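Local coordinates for hydrolase, alpha/beta hydrolase FOLD family (Staphylococcus aureus, PDB 2XMZ), which probably catalyses the elimination of pyruvate that forms 2-succinyl-6-hydroxy-2,4-cyclohexadiene-1-carboxylate during menaquinone biosynthesis, at residues F158-L164 with G244-E250; L113-P118 with I224-M228. One frame throughout, in Å; residues are numbered along the deposited sequence.

Interaction 1: F158-L164 with G244-E250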
# COMPACT_ATOMS: atom_id res chain seq x y z
N PHE A 158 -5.66 -10.50 10.20
CA PHE A 158 -4.27 -10.67 10.61
C PHE A 158 -3.95 -11.96 11.34
O PHE A 158 -2.86 -12.11 11.87
CB PHE A 158 -3.84 -9.47 11.44
CG PHE A 158 -3.99 -8.17 10.74
CD1 PHE A 158 -3.26 -7.91 9.59
CD2 PHE A 158 -4.87 -7.20 11.23
CE1 PHE A 158 -3.39 -6.68 8.91
CE2 PHE A 158 -5.02 -5.99 10.57
CZ PHE A 158 -4.28 -5.73 9.41
N GLN A 159 -4.90 -12.90 11.35
CA GLN A 159 -4.72 -14.14 12.11
C GLN A 159 -3.41 -14.87 11.77
O GLN A 159 -2.73 -15.40 12.65
CB GLN A 159 -5.93 -15.06 11.92
CG GLN A 159 -5.93 -16.28 12.78
CD GLN A 159 -7.20 -17.10 12.65
OE1 GLN A 159 -7.43 -18.04 13.42
NE2 GLN A 159 -8.05 -16.74 11.68
N SER A 160 -3.05 -14.86 10.48
CA SER A 160 -1.84 -15.54 10.01
C SER A 160 -0.57 -14.96 10.65
O SER A 160 0.44 -15.66 10.74
CB SER A 160 -1.73 -15.46 8.49
OG SER A 160 -1.45 -14.13 8.11
N GLN A 161 -0.62 -13.72 11.10
CA GLN A 161 0.55 -13.11 11.76
C GLN A 161 0.89 -13.74 13.11
O GLN A 161 2.04 -13.69 13.54
CB GLN A 161 0.38 -11.60 11.92
CG GLN A 161 0.35 -10.87 10.58
CD GLN A 161 0.38 -9.37 10.72
OE1 GLN A 161 0.46 -8.82 11.84
NE2 GLN A 161 0.33 -8.67 9.58
N LEU A 162 -0.11 -14.32 13.77
CA LEU A 162 0.08 -14.92 15.10
C LEU A 162 1.06 -16.09 15.04
O LEU A 162 1.56 -16.56 16.07
CB LEU A 162 -1.26 -15.37 15.69
CG LEU A 162 -2.34 -14.31 15.87
CD1 LEU A 162 -3.71 -14.97 15.95
CD2 LEU A 162 -2.08 -13.41 17.10
N GLU A 163 1.33 -16.51 13.81
CA GLU A 163 2.25 -17.60 13.53
C GLU A 163 3.67 -17.13 13.18
O GLU A 163 4.58 -17.95 13.04
CB GLU A 163 1.68 -18.47 12.40
CG GLU A 163 0.55 -19.40 12.85
CD GLU A 163 1.06 -20.55 13.69
OE1 GLU A 163 1.35 -20.36 14.89
OE2 GLU A 163 1.18 -21.67 13.13
N LEU A 164 3.86 -15.82 13.05
CA LEU A 164 5.17 -15.27 12.67
C LEU A 164 6.19 -15.38 13.79
O LEU A 164 5.81 -15.56 14.95
CB LEU A 164 5.02 -13.81 12.21
CG LEU A 164 4.34 -13.68 10.85
CD1 LEU A 164 4.01 -12.24 10.53
CD2 LEU A 164 5.15 -14.35 9.72
N GLY A 244 -0.84 -14.73 4.64
CA GLY A 244 -2.04 -13.91 4.75
C GLY A 244 -1.90 -12.57 4.06
O GLY A 244 -1.35 -12.46 2.95
N HIS A 245 -2.40 -11.54 4.72
CA HIS A 245 -2.55 -10.24 4.10
C HIS A 245 -1.20 -9.57 3.80
O HIS A 245 -0.98 -9.08 2.68
CB HIS A 245 -3.39 -9.35 5.01
CG HIS A 245 -3.94 -8.14 4.32
ND1 HIS A 245 -4.91 -8.23 3.34
CD2 HIS A 245 -3.70 -6.82 4.50
CE1 HIS A 245 -5.21 -7.01 2.93
NE2 HIS A 245 -4.51 -6.14 3.63
N THR A 246 -0.31 -9.55 4.79
CA THR A 246 0.98 -8.85 4.64
C THR A 246 2.04 -9.83 4.14
O THR A 246 2.94 -10.24 4.89
CB THR A 246 1.43 -8.18 5.94
OG1 THR A 246 0.30 -7.62 6.63
CG2 THR A 246 2.44 -7.08 5.67
N ILE A 247 1.92 -10.19 2.87
CA ILE A 247 2.82 -11.13 2.22
C ILE A 247 4.28 -10.69 2.35
O ILE A 247 5.14 -11.51 2.68
CB ILE A 247 2.53 -11.27 0.72
CG1 ILE A 247 1.04 -11.48 0.44
CG2 ILE A 247 3.37 -12.43 0.13
CD1 ILE A 247 0.67 -11.24 -1.03
N HIS A 248 4.57 -9.41 2.12
CA HIS A 248 5.97 -8.94 2.11
C HIS A 248 6.67 -9.14 3.45
O HIS A 248 7.90 -9.06 3.55
CB HIS A 248 6.10 -7.49 1.59
CG HIS A 248 5.52 -6.43 2.47
ND1 HIS A 248 4.30 -5.84 2.23
CD2 HIS A 248 6.04 -5.80 3.56
CE1 HIS A 248 4.06 -4.93 3.17
NE2 HIS A 248 5.11 -4.88 3.97
N VAL A 249 5.89 -9.42 4.48
CA VAL A 249 6.46 -9.72 5.81
C VAL A 249 6.48 -11.23 6.12
O VAL A 249 7.36 -11.70 6.84
CB VAL A 249 5.69 -8.96 6.91
CG1 VAL A 249 6.06 -9.47 8.27
CG2 VAL A 249 6.02 -7.49 6.84
N GLU A 250 5.50 -11.96 5.61
CA GLU A 250 5.31 -13.36 6.00
C GLU A 250 6.18 -14.29 5.16
O GLU A 250 6.68 -15.30 5.67
CB GLU A 250 3.83 -13.77 5.90
CG GLU A 250 2.92 -12.97 6.82
CD GLU A 250 1.56 -13.62 7.02
OE1 GLU A 250 1.27 -14.67 6.41
OE2 GLU A 250 0.76 -13.04 7.80
O HOH W 1 -2.81 -11.79 7.62
O HOH W 2 -0.34 -10.83 7.34
O HOH W 3 0.97 -5.97 8.79
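Glu250 OE2 is gripped from two directions, by the hydroxyl of Ser160, whose OG donates over a very short 2.5 Å, and by water 2. The contact sets a loop of the helical insertion of this alpha/beta hydrolase, 158-164, against the segment carrying His245, the probable triad histidine. With CG beside its own backbone N (chi1 -62°) and the chain extended beyond it, Glu250 sends its carboxylate across to Ser160 and back to Gly244 of its own segment. Glu250 OE1 accepts from Gly244 N at 2.8 Å; that bond is nearly straight (168°) but arrives from above the carboxylate plane. Both oxygens are thus engaged, which would help fix the rotation of the group. Farther back along the Glu250 chain, Leu164 crosses it at about a right angle, Leu164 CD2 lying 3.9 Å from Glu250 CG, and Leu164 CD1 meets Val249 CG1 at 4.1 Å. Water 1 links Ser160 OG to His245 N, while water 2, besides donating to Glu250 OE2, accepts from Thr246 N and Gln161 NE2. Gln161 reaches beside Thr246, whose OG1 pairs with Tyr90 OH; water 3 accepts from Gln161 NE2 at 2.9 Å and lies 2.8 Å from Thr246 OG1.

Interaction 2: L113-P118 with I224-M228; sequences LESTSP and IAKKM
Met228 lays its thioether against the proline ring of Pro118, Met228 SD 3.7 Å from Pro118 CG. It has the most surface buried of any residue in this contact, followed by Ile224 one helical turn earlier and by Pro118 itself. The joint belongs to the parallel core of the alpha/beta hydrolase fold: helix 219-231, which follows strand 210-215, packs on the turn leaving the neighbouring strand 110-114. The two side chains cross obliquely, and Met228 CG also comes within 3.7 Å of Pro118 CG, so that two consecutive atoms of the methionine bear on the ring. At its last torsion the chain bends (chi3 -66°), and the bend swings Met228 CE toward the turn, where it lies 3.7 Å from Thr116 O. The same methyl brushes Thr116 CG2, and Leu113 CD1 of the strand lies 4.3 Å from Met228 CE. Ile224 meets the same residues 116-118. Ile224 CG2, anti to the backbone N, sits 3.4 Å from Thr116 O, 3.7 Å from Ser117 CB and 4.1 Å from Pro118 CD, while Ile224 CD1 touches Ser117 CB at 3.8 Å. Leu98 of helix 92-103 packs on Leu113, Pro118 and Met228, and Ile212 of strand 210-215 on Leu113 and Met228. The polar end of Thr116 is occupied elsewhere, OG1 bonding to Ser91 O. Across the contact the partners are methyl, methylene and sulfur groups, with one carbonyl oxygen among them; the fit therefore rests on shape and on burial of apolar surface rather than on directional bonds.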
# COMPACT_ATOMS: atom_id res chain seq x y z
N LEU A 113 0.50 -4.34 -6.99
CA LEU A 113 -0.53 -4.28 -5.98
C LEU A 113 -0.42 -5.51 -5.08
O LEU A 113 -0.48 -6.65 -5.56
CB LEU A 113 -1.90 -4.27 -6.67
CG LEU A 113 -2.09 -3.15 -7.70
CD1 LEU A 113 -3.43 -3.32 -8.39
CD2 LEU A 113 -2.01 -1.77 -7.06
N GLU A 114 -0.29 -5.27 -3.78
CA GLU A 114 -0.21 -6.35 -2.82
C GLU A 114 -1.37 -6.24 -1.87
O GLU A 114 -1.54 -5.22 -1.15
CB GLU A 114 1.11 -6.32 -2.03
CG GLU A 114 1.17 -7.45 -0.97
CD GLU A 114 2.23 -7.22 0.11
OE1 GLU A 114 2.95 -6.20 0.06
OE2 GLU A 114 2.30 -8.06 1.03
N SER A 115 -2.20 -7.27 -1.86
CA SER A 115 -3.30 -7.38 -0.90
C SER A 115 -4.12 -6.08 -0.80
O SER A 115 -4.28 -5.51 0.27
CB SER A 115 -2.73 -7.76 0.46
OG SER A 115 -2.06 -9.00 0.38
N THR A 116 -4.64 -5.62 -1.93
CA THR A 116 -5.37 -4.35 -1.94
C THR A 116 -6.72 -4.51 -2.63
O THR A 116 -7.10 -5.61 -3.06
CB THR A 116 -4.51 -3.23 -2.57
OG1 THR A 116 -5.05 -1.94 -2.27
CG2 THR A 116 -4.37 -3.37 -4.11
N SER A 117 -7.43 -3.39 -2.77
CA SER A 117 -8.69 -3.37 -3.49
C SER A 117 -8.92 -2.00 -4.12
O SER A 117 -8.30 -1.00 -3.71
CB SER A 117 -9.85 -3.74 -2.56
OG SER A 117 -10.26 -2.59 -1.86
N PRO A 118 -9.79 -1.95 -5.14
CA PRO A 118 -10.13 -0.71 -5.79
C PRO A 118 -11.30 -0.02 -5.09
O PRO A 118 -11.94 0.86 -5.66
CB PRO A 118 -10.53 -1.15 -7.22
CG PRO A 118 -10.41 -2.62 -7.24
CD PRO A 118 -10.43 -3.08 -5.82
N ILE A 224 -10.69 -10.66 -4.35
CA ILE A 224 -10.52 -9.31 -4.91
C ILE A 224 -9.42 -9.25 -5.98
O ILE A 224 -9.61 -8.65 -7.06
CB ILE A 224 -10.26 -8.28 -3.81
CG1 ILE A 224 -11.50 -8.16 -2.91
CG2 ILE A 224 -9.88 -6.91 -4.42
CD1 ILE A 224 -11.29 -7.15 -1.81
N ALA A 225 -8.29 -9.89 -5.70
CA ALA A 225 -7.14 -9.89 -6.61
C ALA A 225 -7.51 -10.51 -7.93
O ALA A 225 -7.16 -9.97 -8.98
CB ALA A 225 -5.96 -10.63 -5.99
N LYS A 226 -8.26 -11.61 -7.88
CA LYS A 226 -8.68 -12.31 -9.10
C LYS A 226 -9.61 -11.43 -9.93
O LYS A 226 -9.48 -11.34 -11.16
CB LYS A 226 -9.36 -13.65 -8.78
CG LYS A 226 -8.41 -14.75 -8.29
CD LYS A 226 -9.13 -16.11 -8.18
CE LYS A 226 -8.36 -17.04 -7.23
NZ LYS A 226 -9.00 -18.38 -7.11
N LYS A 227 -10.53 -10.75 -9.25
CA LYS A 227 -11.46 -9.85 -9.92
C LYS A 227 -10.74 -8.67 -10.58
O LYS A 227 -11.01 -8.37 -11.72
CB LYS A 227 -12.52 -9.34 -8.96
CG LYS A 227 -13.62 -10.32 -8.66
CD LYS A 227 -14.56 -9.62 -7.70
CE LYS A 227 -15.25 -10.58 -6.77
NZ LYS A 227 -16.10 -9.84 -5.81
N MET A 228 -9.83 -8.03 -9.84
CA MET A 228 -8.97 -6.97 -10.39
C MET A 228 -8.21 -7.44 -11.63
O MET A 228 -8.19 -6.75 -12.64
CB MET A 228 -7.98 -6.45 -9.34
CG MET A 228 -8.61 -5.72 -8.15
SD MET A 228 -7.40 -4.72 -7.32
CE MET A 228 -6.31 -6.00 -6.68

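In the fold
Interactions 1 and 2 have centres about 17 Å apart, yet segments 244-250 and 113-118 join directly: Ser115 OG lies 2.5 Å from His245 O, and Glu114 OE1 2.6 Å from His248 ND1, both probable hydrogen bonds. Glu114, the last residue of strand 110-114, and Ser115 just after it thus link the histidine loop of interaction 1 to the helix packing of interaction 2. Interaction 1 contains the histidine of the probable catalytic triad: His245 hydrogen-bonds through NE2 to Ser91 OG and through ND1 to Asp218 OD2, Asp218 standing just before helix 219-231. Interaction 2 approaches the same site from the core, through the bond of Thr116 OG1 to Ser91 O.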